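Local coordinates for protein probable M18 family aminopeptidase 1 (PDB 2GLF) that probably acts as a metal-dependent aminopeptidase of the M18 family, removing residues from the N-termini of peptides at a two-metal site, at residues Ala30-Met35 with Glu224-Pro229; Ala66-Lys71 with Gly284-Lys289; His92-Arg97 with Phe274-Glu279; Gly247-Ile252 with Ser324-Ala329. All coordinates share one frame; numbering follows the deposited sequence.

Contact 1: Ala30-Met35 with Glu224-Pro229; sequences AKTERM and EIEVVP
With CG wedged between its backbone N and carbonyl carbon (chi1 73°) and a bend at chi2 (-72°), Glu33 lays its carboxylate against that of Glu226, whose own chain is extended beyond CG to reach it. Here the capped N-terminus of helix 33-45 rests on strand 223-229 of the six-stranded antiparallel sheet. Thr32 is the N-cap: its OG1 accepts from the N of Met35, a selenomethionine, at 3.2 Å and 144°. Threonine suits this place twice over, since its hydroxyl caps the helix while CB and CG2 turn to the strand, CB lying 3.3 Å from Glu226 OE1. The two acids are both acceptors, Glu33 OE1 standing 3.2 Å from Glu226 OE2; Arg97, in a salt bridge with Glu226 and a long, weak ion pair with Glu33, probably offsets the repulsion. An alanine in place of Glu33 removes the carboxylate, which would probably leave a gap beside Glu226 and Arg97 with one acid fewer to balance it. Farther along, Arg34 NH1 makes a salt bridge to Glu224 OE2 at 2.8 Å, though the place of NH1 is less sure; NH2 of the same arginine pairs with Glu371 of the second subunit. At the opposite end Lys31 sends its amine to Glu133, while its aliphatic CG packs crosswise on Val228 CG1 at 3.9 Å.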
loop_
_atom_site.group_PDB
_atom_site.type_symbol
_atom_site.label_atom_id
_atom_site.label_comp_id
_atom_site.label_asym_id
_atom_site.label_seq_id
_atom_site.Cartn_x
_atom_site.Cartn_y
_atom_site.Cartn_z
ATOM N N ALA A 30 -27.800 -1.904 42.984
ATOM C CA ALA A 30 -27.386 -0.671 42.325
ATOM C C ALA A 30 -26.802 -0.852 40.914
ATOM O O ALA A 30 -25.586 -0.767 40.722
ATOM C CB ALA A 30 -26.380 0.063 43.217
ATOM N N LYS A 31 -27.664 -1.086 39.928
ATOM C CA LYS A 31 -27.205 -1.267 38.550
ATOM C C LYS A 31 -27.229 0.044 37.780
ATOM O O LYS A 31 -26.448 0.247 36.846
ATOM C CB LYS A 31 -28.075 -2.279 37.803
ATOM C CG LYS A 31 -27.923 -3.725 38.237
ATOM C CD LYS A 31 -28.775 -4.035 39.444
ATOM C CE LYS A 31 -29.125 -5.514 39.490
ATOM N NZ LYS A 31 -29.918 -5.936 38.297
ATOM N N THR A 32 -28.133 0.933 38.172
ATOM C CA THR A 32 -28.260 2.222 37.507
ATOM C C THR A 32 -28.085 3.320 38.541
ATOM O O THR A 32 -28.179 3.054 39.739
ATOM C CB THR A 32 -29.633 2.347 36.847
ATOM O OG1 THR A 32 -30.646 2.424 37.856
ATOM C CG2 THR A 32 -29.902 1.126 35.979
ATOM N N GLU A 33 -27.833 4.548 38.088
ATOM C CA GLU A 33 -27.625 5.653 39.018
ATOM C C GLU A 33 -28.885 5.994 39.806
ATOM O O GLU A 33 -28.807 6.392 40.963
ATOM C CB GLU A 33 -27.093 6.901 38.289
ATOM C CG GLU A 33 -28.103 7.640 37.436
ATOM C CD GLU A 33 -28.468 6.888 36.175
ATOM O OE1 GLU A 33 -29.376 7.350 35.447
ATOM O OE2 GLU A 33 -27.844 5.838 35.905
ATOM N N ARG A 34 -30.049 5.829 39.188
ATOM C CA ARG A 34 -31.297 6.118 39.884
ATOM C C ARG A 34 -31.495 5.076 40.980
ATOM O O ARG A 34 -32.059 5.368 42.035
ATOM C CB ARG A 34 -32.481 6.088 38.914
ATOM C CG ARG A 34 -32.291 6.981 37.704
ATOM C CD ARG A 34 -33.419 6.814 36.698
ATOM N NE ARG A 34 -34.557 7.651 37.040
ATOM C CZ ARG A 34 -34.858 8.784 36.420
ATOM N NH1 ARG A 34 -34.107 9.212 35.416
ATOM N NH2 ARG A 34 -35.902 9.495 36.819
HETATM N N MSE A 35 -31.017 3.862 40.730
HETATM C CA MSE A 35 -31.143 2.779 41.693
HETATM C C MSE A 35 -30.157 2.931 42.840
HETATM O O MSE A 35 -30.496 2.678 43.999
HETATM C CB MSE A 35 -30.919 1.430 41.006
HETATM C CG MSE A 35 -32.191 0.651 40.725
HETATM SE SE MSE A 35 -31.914 -0.828 39.501
HETATM C CE MSE A 35 -32.434 0.104 37.904
ATOM N N GLU A 224 -36.617 7.041 30.315
ATOM C CA GLU A 224 -35.206 6.694 30.329
ATOM C C GLU A 224 -34.995 5.234 30.708
ATOM O O GLU A 224 -35.124 4.861 31.874
ATOM C CB GLU A 224 -34.445 7.607 31.295
ATOM C CG GLU A 224 -33.813 8.795 30.591
ATOM C CD GLU A 224 -33.239 9.840 31.530
ATOM O OE1 GLU A 224 -32.409 10.645 31.057
ATOM O OE2 GLU A 224 -33.622 9.871 32.723
ATOM N N ILE A 225 -34.680 4.410 29.714
ATOM C CA ILE A 225 -34.436 2.996 29.954
ATOM C C ILE A 225 -32.949 2.711 29.796
ATOM O O ILE A 225 -32.299 3.236 28.899
ATOM C CB ILE A 225 -35.205 2.099 28.958
ATOM C CG1 ILE A 225 -36.690 2.461 28.955
ATOM C CG2 ILE A 225 -35.028 0.638 29.340
ATOM C CD1 ILE A 225 -37.362 2.229 30.284
ATOM N N GLU A 226 -32.417 1.875 30.674
ATOM C CA GLU A 226 -31.013 1.522 30.620
ATOM C C GLU A 226 -30.853 -0.000 30.541
ATOM O O GLU A 226 -31.456 -0.744 31.317
ATOM C CB GLU A 226 -30.284 2.085 31.850
ATOM C CG GLU A 226 -30.521 3.584 32.076
ATOM C CD GLU A 226 -29.479 4.240 32.991
ATOM O OE1 GLU A 226 -28.864 3.530 33.818
ATOM O OE2 GLU A 226 -29.285 5.473 32.889
ATOM N N VAL A 227 -30.056 -0.457 29.580
ATOM C CA VAL A 227 -29.813 -1.884 29.397
ATOM C C VAL A 227 -28.551 -2.225 30.171
ATOM O O VAL A 227 -27.531 -1.577 30.010
ATOM C CB VAL A 227 -29.641 -2.234 27.895
ATOM C CG1 VAL A 227 -29.310 -3.709 27.734
ATOM C CG2 VAL A 227 -30.915 -1.887 27.134
ATOM N N VAL A 228 -28.634 -3.245 31.012
ATOM C CA VAL A 228 -27.513 -3.646 31.854
ATOM C C VAL A 228 -27.361 -5.167 31.922
ATOM O O VAL A 228 -28.340 -5.894 31.791
ATOM C CB VAL A 228 -27.723 -3.070 33.275
ATOM C CG1 VAL A 228 -27.493 -4.147 34.334
ATOM C CG2 VAL A 228 -26.807 -1.867 33.478
ATOM N N PRO A 229 -26.131 -5.666 32.137
ATOM C CA PRO A 229 -25.903 -7.115 32.215
ATOM C C PRO A 229 -26.649 -7.818 33.355
ATOM O O PRO A 229 -26.739 -7.304 34.468
ATOM C CB PRO A 229 -24.384 -7.224 32.342
ATOM C CG PRO A 229 -24.017 -5.971 33.035
ATOM C CD PRO A 229 -24.875 -4.930 32.345
#

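Contact 2: Ala66-Lys71 with Gly284-Lys289; sequences AVNRGK and GNTGAK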
loop_
_atom_site.group_PDB
_atom_site.type_symbol
_atom_site.label_atom_id
_atom_site.label_comp_id
_atom_site.label_asym_id
_atom_site.label_seq_id
_atom_site.Cartn_x
_atom_site.Cartn_y
_atom_site.Cartn_z
ATOM N N ALA A 66 -28.666 15.699 50.518
ATOM C CA ALA A 66 -29.473 16.331 49.495
ATOM C C ALA A 66 -29.464 15.443 48.260
ATOM O O ALA A 66 -28.403 15.016 47.802
ATOM C CB ALA A 66 -28.908 17.695 49.159
ATOM N N VAL A 67 -30.650 15.143 47.742
ATOM C CA VAL A 67 -30.775 14.327 46.541
ATOM C C VAL A 67 -30.928 15.332 45.412
ATOM O O VAL A 67 -31.795 16.194 45.484
ATOM C CB VAL A 67 -32.035 13.445 46.595
ATOM C CG1 VAL A 67 -32.118 12.570 45.348
ATOM C CG2 VAL A 67 -32.015 12.595 47.849
ATOM N N ASN A 68 -30.092 15.248 44.383
ATOM C CA ASN A 68 -30.198 16.197 43.279
ATOM C C ASN A 68 -31.482 15.965 42.489
ATOM O O ASN A 68 -32.491 16.624 42.743
ATOM C CB ASN A 68 -28.980 16.101 42.355
ATOM C CG ASN A 68 -28.969 17.186 41.291
ATOM O OD1 ASN A 68 -27.920 17.528 40.743
ATOM N ND2 ASN A 68 -30.142 17.727 40.985
ATOM N N ARG A 69 -31.459 15.047 41.530
ATOM C CA ARG A 69 -32.671 14.785 40.763
ATOM C C ARG A 69 -32.947 13.293 40.679
ATOM O O ARG A 69 -33.434 12.788 39.660
ATOM C CB ARG A 69 -32.565 15.384 39.360
ATOM C CG ARG A 69 -32.709 16.907 39.310
ATOM C CD ARG A 69 -32.628 17.396 37.874
ATOM N NE ARG A 69 -32.856 18.833 37.711
ATOM C CZ ARG A 69 -32.098 19.790 38.244
ATOM N NH1 ARG A 69 -31.049 19.480 38.996
ATOM N NH2 ARG A 69 -32.378 21.061 38.001
ATOM N N GLY A 70 -32.647 12.596 41.771
ATOM C CA GLY A 70 -32.858 11.163 41.810
ATOM C C GLY A 70 -31.704 10.478 41.116
ATOM O O GLY A 70 -31.742 9.274 40.876
ATOM N N LYS A 71 -30.671 11.251 40.798
ATOM C CA LYS A 71 -29.498 10.721 40.119
ATOM C C LYS A 71 -28.205 11.131 40.814
ATOM O O LYS A 71 -27.133 10.642 40.483
ATOM C CB LYS A 71 -29.474 11.200 38.668
ATOM C CG LYS A 71 -30.659 10.743 37.845
ATOM C CD LYS A 71 -30.588 11.312 36.443
ATOM C CE LYS A 71 -31.754 10.839 35.607
ATOM N NZ LYS A 71 -31.703 11.359 34.209
ATOM N N GLY A 284 -24.238 18.317 32.702
ATOM C CA GLY A 284 -25.620 18.149 33.117
ATOM C C GLY A 284 -25.963 18.726 34.481
ATOM O O GLY A 284 -25.099 19.261 35.175
ATOM N N ASN A 285 -27.239 18.619 34.850
ATOM C CA ASN A 285 -27.751 19.100 36.132
ATOM C C ASN A 285 -26.978 18.455 37.260
ATOM O O ASN A 285 -26.653 19.097 38.262
ATOM C CB ASN A 285 -29.222 18.740 36.265
ATOM C CG ASN A 285 -30.054 19.383 35.201
ATOM O OD1 ASN A 285 -30.127 20.608 35.116
ATOM N ND2 ASN A 285 -30.680 18.569 34.367
ATOM N N THR A 286 -26.706 17.168 37.103
ATOM C CA THR A 286 -25.937 16.460 38.101
ATOM C C THR A 286 -24.513 16.334 37.575
ATOM O O THR A 286 -24.189 16.833 36.499
ATOM C CB THR A 286 -26.496 15.064 38.375
ATOM O OG1 THR A 286 -25.463 14.098 38.146
ATOM C CG2 THR A 286 -27.711 14.774 37.493
ATOM N N GLY A 287 -23.659 15.663 38.329
ATOM C CA GLY A 287 -22.283 15.529 37.894
ATOM C C GLY A 287 -21.459 16.650 38.495
ATOM O O GLY A 287 -21.999 17.710 38.812
ATOM N N ALA A 288 -20.161 16.418 38.682
ATOM C CA ALA A 288 -19.292 17.441 39.248
ATOM C C ALA A 288 -19.435 18.641 38.327
ATOM O O ALA A 288 -19.782 18.473 37.161
ATOM C CB ALA A 288 -17.859 16.951 39.271
ATOM N N LYS A 289 -19.198 19.847 38.819
ATOM C CA LYS A 289 -19.341 20.994 37.937
ATOM C C LYS A 289 -20.805 21.082 37.497
ATOM O O LYS A 289 -21.116 20.948 36.317
ATOM C CB LYS A 289 -18.422 20.800 36.724
ATOM C CG LYS A 289 -18.635 21.762 35.578
ATOM C CD LYS A 289 -18.839 21.004 34.272
ATOM C CE LYS A 289 -17.650 20.122 33.939
ATOM N NZ LYS A 289 -17.789 19.511 32.591
#
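The guanidinium of Arg69 and the amide of Asn285 are stacked, their planes 17° apart. On that face of the arginine the nearest atom is Asn285 CB, 3.3 Å above the guanidinium plane and offset toward its rim, 3.4 Å from Arg69 NH1. At the edge of the guanidinium, in its plane, lies CG of Asn68. Arginine fits here because a flat delocalised group can accept a flat amide on its face and still donate around its rim: NE forms a salt bridge with Asp413 of the second subunit, and NH2 a hydrogen bond to Gly411 O of that subunit. The chain of Arg69, extended from CG to NE, carries the group over the amide of Asn285, the two side chains running at about a right angle. Beside this stack Asn68 comes nearest to Thr286 in backbone terms, with CA atoms 6.7 Å apart. Thr286 turns its methyl to the aliphatic root of Lys71, CG2 to CB 4.2 Å, while the lysine's fully extended chain takes NZ away to His369 of the second subunit. Residues 68-71 link strand 64-67 to its antiparallel neighbour 73-77, a beta-hairpin connection. This turn meets the loop between strand 270-275 and helix 292-303, with Phe292 of that helix touching Asn68, and helix 33-45 placing Val37 against Val67.

Contact 3: His92-Arg97 with Phe274-Glu279; sequences HIDSPR and FFDKEE. With MN (manganese (II) ion), chain E; MN (manganese (II) ion), chain F.
One carboxylate, that of Asp94, is tied to ligands of two different metal ions: it accepts from the backbone N of Glu279 and, weakly, from the ring of His92. The setting is the parallel bridge between His92 and Phe275, where strands 87-92 and 270-275 of the mixed sheet run out into the loops of a two-metal site, here holding manganese. Ile93 N donates to Phe275 O at 2.7 Å, fixing the two strand ends together. Glu279 N meets Asp94 OD1 at 2.9 Å on its syn lone pair; the same oxygen is bonded by the Tyr119 hydroxyl. The side chain of His92 is set between its backbone N and carbonyl carbon (chi1 70°), which turns ND1 back to Asp94, with weak bonds to O and OD2, and leaves NE2 to bind the first manganese at 2.4 Å. Replacing Asp94 by an alanine would leave Glu279 N without this acceptor and is likely to give the His92 ring more freedom to turn. An aspartate is short enough to serve both residues from within the loop. Glu279 binds the second manganese through OE2 at 2.0 Å, with OE1 farther off at 2.6 Å; Asp249 is a further ligand of both ions, joined by Asp326 at the first and His425 at the second. Pro96 crosses the Glu279 side chain at about a right angle, its CD 3.6 Å from the carboxylate carbon CD.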
loop_
_atom_site.group_PDB
_atom_site.type_symbol
_atom_site.label_atom_id
_atom_site.label_comp_id
_atom_site.label_asym_id
_atom_site.label_seq_id
_atom_site.Cartn_x
_atom_site.Cartn_y
_atom_site.Cartn_z
ATOM N N HIS A 92 -18.650 8.710 41.596
ATOM C CA HIS A 92 -19.737 8.771 40.628
ATOM C C HIS A 92 -20.501 7.452 40.632
ATOM O O HIS A 92 -19.926 6.386 40.856
ATOM C CB HIS A 92 -19.208 9.116 39.224
ATOM C CG HIS A 92 -18.398 8.035 38.571
ATOM N ND1 HIS A 92 -18.962 7.068 37.762
ATOM C CD2 HIS A 92 -17.060 7.821 38.535
ATOM C CE1 HIS A 92 -18.005 6.310 37.253
ATOM N NE2 HIS A 92 -16.842 6.746 37.705
ATOM N N ILE A 93 -21.806 7.529 40.412
ATOM C CA ILE A 93 -22.624 6.337 40.432
ATOM C C ILE A 93 -23.183 5.946 39.073
ATOM O O ILE A 93 -24.018 5.048 38.981
ATOM C CB ILE A 93 -23.771 6.473 41.461
ATOM C CG1 ILE A 93 -24.559 7.757 41.214
ATOM C CG2 ILE A 93 -23.204 6.480 42.869
ATOM C CD1 ILE A 93 -25.707 7.945 42.173
ATOM N N ASP A 94 -22.729 6.608 38.016
ATOM C CA ASP A 94 -23.183 6.240 36.680
ATOM C C ASP A 94 -22.139 5.263 36.125
ATOM O O ASP A 94 -20.962 5.341 36.486
ATOM C CB ASP A 94 -23.286 7.467 35.773
ATOM C CG ASP A 94 -21.955 8.152 35.563
ATOM O OD1 ASP A 94 -21.627 8.463 34.397
ATOM O OD2 ASP A 94 -21.237 8.383 36.565
ATOM N N SER A 95 -22.565 4.339 35.269
ATOM C CA SER A 95 -21.650 3.358 34.687
ATOM C C SER A 95 -21.945 3.109 33.220
ATOM O O SER A 95 -23.086 3.242 32.781
ATOM C CB SER A 95 -21.755 2.025 35.425
ATOM O OG SER A 95 -21.198 2.110 36.717
ATOM N N PRO A 96 -20.915 2.754 32.431
ATOM C CA PRO A 96 -21.191 2.502 31.016
ATOM C C PRO A 96 -22.393 1.558 30.895
ATOM O O PRO A 96 -22.551 0.617 31.682
ATOM C CB PRO A 96 -19.880 1.897 30.527
ATOM C CG PRO A 96 -18.863 2.698 31.299
ATOM C CD PRO A 96 -19.463 2.711 32.700
ATOM N N ARG A 97 -23.249 1.830 29.917
ATOM C CA ARG A 97 -24.451 1.033 29.711
ATOM C C ARG A 97 -24.966 1.252 28.295
ATOM O O ARG A 97 -24.234 1.705 27.412
ATOM C CB ARG A 97 -25.523 1.489 30.697
ATOM C CG ARG A 97 -25.768 3.003 30.641
ATOM C CD ARG A 97 -26.750 3.455 31.702
ATOM N NE ARG A 97 -26.360 4.715 32.343
ATOM C CZ ARG A 97 -26.613 5.927 31.855
ATOM N NH1 ARG A 97 -27.265 6.071 30.708
ATOM N NH2 ARG A 97 -26.211 7.003 32.522
ATOM N N PHE A 274 -22.164 11.987 45.618
ATOM C CA PHE A 274 -22.276 10.998 44.560
ATOM C C PHE A 274 -22.803 11.625 43.281
ATOM O O PHE A 274 -23.952 12.065 43.232
ATOM C CB PHE A 274 -23.213 9.892 45.024
ATOM C CG PHE A 274 -22.725 9.156 46.239
ATOM C CD1 PHE A 274 -23.586 8.869 47.282
ATOM C CD2 PHE A 274 -21.415 8.709 46.319
ATOM C CE1 PHE A 274 -23.147 8.140 48.386
ATOM C CE2 PHE A 274 -20.974 7.982 47.417
ATOM C CZ PHE A 274 -21.842 7.697 48.452
ATOM N N PHE A 275 -21.974 11.659 42.239
ATOM C CA PHE A 275 -22.391 12.260 40.976
ATOM C C PHE A 275 -22.781 11.282 39.887
ATOM O O PHE A 275 -22.472 10.097 39.946
ATOM C CB PHE A 275 -21.302 13.182 40.437
ATOM C CG PHE A 275 -20.973 14.326 41.349
ATOM C CD1 PHE A 275 -19.949 14.215 42.284
ATOM C CD2 PHE A 275 -21.685 15.522 41.270
ATOM C CE1 PHE A 275 -19.635 15.280 43.126
ATOM C CE2 PHE A 275 -21.380 16.596 42.108
ATOM C CZ PHE A 275 -20.353 16.477 43.038
ATOM N N ASP A 276 -23.467 11.818 38.887
ATOM C CA ASP A 276 -23.945 11.073 37.727
ATOM C C ASP A 276 -23.292 11.768 36.521
ATOM O O ASP A 276 -22.773 12.875 36.657
ATOM C CB ASP A 276 -25.493 11.157 37.722
ATOM C CG ASP A 276 -26.130 10.998 36.336
ATOM O OD1 ASP A 276 -26.831 11.949 35.911
ATOM O OD2 ASP A 276 -25.974 9.940 35.679
ATOM N N LYS A 277 -23.264 11.114 35.365
ATOM C CA LYS A 277 -22.683 11.719 34.165
ATOM C C LYS A 277 -21.154 11.803 34.081
ATOM O O LYS A 277 -20.632 12.398 33.145
ATOM C CB LYS A 277 -23.258 13.130 33.952
ATOM C CG LYS A 277 -24.510 13.207 33.085
ATOM C CD LYS A 277 -25.593 12.273 33.584
ATOM C CE LYS A 277 -26.917 12.468 32.855
ATOM N NZ LYS A 277 -26.856 12.059 31.428
ATOM N N GLU A 278 -20.424 11.226 35.030
ATOM C CA GLU A 278 -18.965 11.304 34.952
ATOM C C GLU A 278 -18.451 10.554 33.726
ATOM O O GLU A 278 -17.551 11.033 33.037
ATOM C CB GLU A 278 -18.313 10.719 36.204
ATOM C CG GLU A 278 -17.549 9.424 35.956
ATOM C CD GLU A 278 -16.159 9.632 35.399
ATOM O OE1 GLU A 278 -15.513 8.623 35.028
ATOM O OE2 GLU A 278 -15.708 10.794 35.342
ATOM N N GLU A 279 -19.024 9.375 33.473
ATOM C CA GLU A 279 -18.629 8.541 32.343
ATOM C C GLU A 279 -18.791 9.210 30.978
ATOM O O GLU A 279 -18.443 8.614 29.964
ATOM C CB GLU A 279 -19.416 7.224 32.343
ATOM C CG GLU A 279 -19.077 6.238 33.464
ATOM C CD GLU A 279 -17.654 5.702 33.403
ATOM O OE1 GLU A 279 -16.941 5.964 32.420
ATOM O OE2 GLU A 279 -17.245 5.007 34.346
HETATM MN MN MN E . -14.631 5.866 37.154
HETATM MN MN MN F . -15.238 4.775 34.053
HETATM O O HOH W 1 -12.644 4.611 36.941
#

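Contact 4: Gly247-Ile252 with Ser324-Ala329; sequences GQDDRI and SGDVCA. With MN (manganese (II) ion), chain E; MN (manganese (II) ion), chain F.
This is a metal-centred contact, in which Asp249 at the start of helix 248-263 and Asp326, in the break of strand 321-329 of the mixed sheet, grip the same manganese ion. It forms part of the two-metal centre expected of this peptidase clan. Asp249 is the bridging ligand: its CG stands opposite the backbone N (chi1 -172°), and the carboxylate divides its oxygens, OD1 binding the first manganese at 2.3 Å and OD2 the second at 2.4 Å. Asp326 instead turns both oxygens to the first ion, OD2 at 2.4 Å, and a water is a further ligand at 2.4 Å, with His92 completing the protein ligands of that ion. Aspartate suits both places, being short enough to hold its charge close to the backbone. Next to them Asp250 OD2 probably accepts from His92 N, though the two are modelled too close together for the bond to be relied on. Ile252 CG2 packs on Val327 CG1 at 3.5 Å, the branched side chains crossing at about a right angle. Val327 N donates to Asp326 OD2 at 2.8 Å, meeting the oxygen on its anti side, 30° out of the carboxylate plane.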
loop_
_atom_site.group_PDB
_atom_site.type_symbol
_atom_site.label_atom_id
_atom_site.label_comp_id
_atom_site.label_asym_id
_atom_site.label_seq_id
_atom_site.Cartn_x
_atom_site.Cartn_y
_atom_site.Cartn_z
ATOM N N GLY A 247 -20.470 -2.703 36.934
ATOM C CA GLY A 247 -20.548 -1.367 37.482
ATOM C C GLY A 247 -19.689 -1.119 38.688
ATOM O O GLY A 247 -19.897 -0.135 39.402
ATOM N N GLN A 248 -18.730 -1.998 38.939
ATOM C CA GLN A 248 -17.859 -1.781 40.078
ATOM C C GLN A 248 -17.115 -0.480 39.850
ATOM O O GLN A 248 -16.596 0.118 40.796
ATOM C CB GLN A 248 -16.876 -2.934 40.250
ATOM C CG GLN A 248 -17.448 -4.052 41.092
ATOM C CD GLN A 248 -16.447 -5.140 41.370
ATOM O OE1 GLN A 248 -16.035 -5.869 40.466
ATOM N NE2 GLN A 248 -16.040 -5.256 42.630
ATOM N N ASP A 249 -17.076 -0.033 38.594
ATOM C CA ASP A 249 -16.402 1.216 38.289
ATOM C C ASP A 249 -17.102 2.319 39.059
ATOM O O ASP A 249 -18.106 2.885 38.621
ATOM C CB ASP A 249 -16.426 1.550 36.803
ATOM C CG ASP A 249 -15.556 2.770 36.466
ATOM O OD1 ASP A 249 -15.511 3.728 37.271
ATOM O OD2 ASP A 249 -14.930 2.787 35.385
ATOM N N ASP A 250 -16.542 2.562 40.237
ATOM C CA ASP A 250 -16.946 3.572 41.193
ATOM C C ASP A 250 -18.093 3.347 42.147
ATOM O O ASP A 250 -18.244 4.113 43.096
ATOM C CB ASP A 250 -17.110 4.911 40.513
ATOM C CG ASP A 250 -16.339 5.976 41.229
ATOM O OD1 ASP A 250 -15.193 5.678 41.630
ATOM O OD2 ASP A 250 -16.865 7.091 41.402
ATOM N N ARG A 251 -18.915 2.330 41.925
ATOM C CA ARG A 251 -19.965 2.095 42.908
ATOM C C ARG A 251 -19.213 1.406 44.042
ATOM O O ARG A 251 -19.691 1.333 45.172
ATOM C CB ARG A 251 -21.087 1.202 42.358
ATOM C CG ARG A 251 -21.793 1.817 41.161
ATOM C CD ARG A 251 -23.250 1.418 41.053
ATOM N NE ARG A 251 -23.904 2.216 40.021
ATOM C CZ ARG A 251 -24.034 1.849 38.752
ATOM N NH1 ARG A 251 -23.563 0.681 38.348
ATOM N NH2 ARG A 251 -24.615 2.659 37.881
ATOM N N ILE A 252 -18.010 0.928 43.725
ATOM C CA ILE A 252 -17.171 0.273 44.711
ATOM C C ILE A 252 -16.587 1.364 45.591
ATOM O O ILE A 252 -16.303 1.144 46.763
ATOM C CB ILE A 252 -16.017 -0.519 44.063
ATOM C CG1 ILE A 252 -15.378 -1.439 45.111
ATOM C CG2 ILE A 252 -14.967 0.436 43.513
ATOM C CD1 ILE A 252 -14.408 -2.449 44.535
ATOM N N SER A 324 -10.763 12.119 45.782
ATOM C CA SER A 324 -11.463 11.720 44.569
ATOM C C SER A 324 -11.512 10.191 44.568
ATOM O O SER A 324 -10.523 9.532 44.248
ATOM C CB SER A 324 -10.696 12.227 43.348
ATOM O OG SER A 324 -11.343 11.855 42.147
ATOM N N GLY A 325 -12.658 9.629 44.937
ATOM C CA GLY A 325 -12.778 8.182 44.985
ATOM C C GLY A 325 -13.155 7.506 43.678
ATOM O O GLY A 325 -14.335 7.425 43.334
ATOM N N ASP A 326 -12.153 7.021 42.948
ATOM C CA ASP A 326 -12.381 6.331 41.684
ATOM C C ASP A 326 -11.356 5.203 41.543
ATOM O O ASP A 326 -10.308 5.222 42.183
ATOM C CB ASP A 326 -12.284 7.308 40.511
ATOM C CG ASP A 326 -13.086 6.851 39.300
ATOM O OD1 ASP A 326 -13.277 7.657 38.371
ATOM O OD2 ASP A 326 -13.529 5.686 39.275
ATOM N N VAL A 327 -11.667 4.224 40.705
ATOM C CA VAL A 327 -10.811 3.058 40.501
ATOM C C VAL A 327 -9.679 3.256 39.504
ATOM O O VAL A 327 -9.766 4.083 38.601
ATOM C CB VAL A 327 -11.640 1.867 39.999
ATOM C CG1 VAL A 327 -12.757 1.538 40.984
ATOM C CG2 VAL A 327 -12.222 2.201 38.633
ATOM N N CYS A 328 -8.616 2.481 39.675
ATOM C CA CYS A 328 -7.482 2.534 38.764
ATOM C C CYS A 328 -7.387 1.149 38.134
ATOM O O CYS A 328 -8.193 0.267 38.442
ATOM C CB CYS A 328 -6.188 2.875 39.506
ATOM S SG CYS A 328 -5.803 1.747 40.860
ATOM N N ALA A 329 -6.407 0.955 37.256
ATOM C CA ALA A 329 -6.245 -0.319 36.572
ATOM C C ALA A 329 -5.138 -1.151 37.187
ATOM O O ALA A 329 -4.018 -0.683 37.334
ATOM C CB ALA A 329 -5.956 -0.073 35.103
HETATM MN MN MN E . -14.631 5.866 37.154
HETATM MN MN MN F . -15.238 4.775 34.053
HETATM O O HOH W 1 -12.644 4.611 36.941
#

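Overall arrangement
Contacts 3 and 4 build the metal centre together: their centres are about 10 Å apart, they share both manganese ions and one water, and a weak hydrogen bond runs from Arg251 NH2 of contact 4 to Ile93 O of contact 3. Contact 1 forms the next layer, its centre about 10 Å from that of contact 3, where Glu226 OE2 reaches Arg97 NH1 at 3.0 Å; its Glu33 side chain is about 13 Å from a manganese. Contact 2 reaches the same mixed sheet as contacts 3 and 4, joined to contact 1 by the salt bridge of Lys71 NZ with Glu224 OE2 (2.8 Å) and to contact 3 by a weak hydrogen bond between Thr286 OG1 and Asp276 N. Contacts 1, 2 and 3 all come within reach of the second subunit.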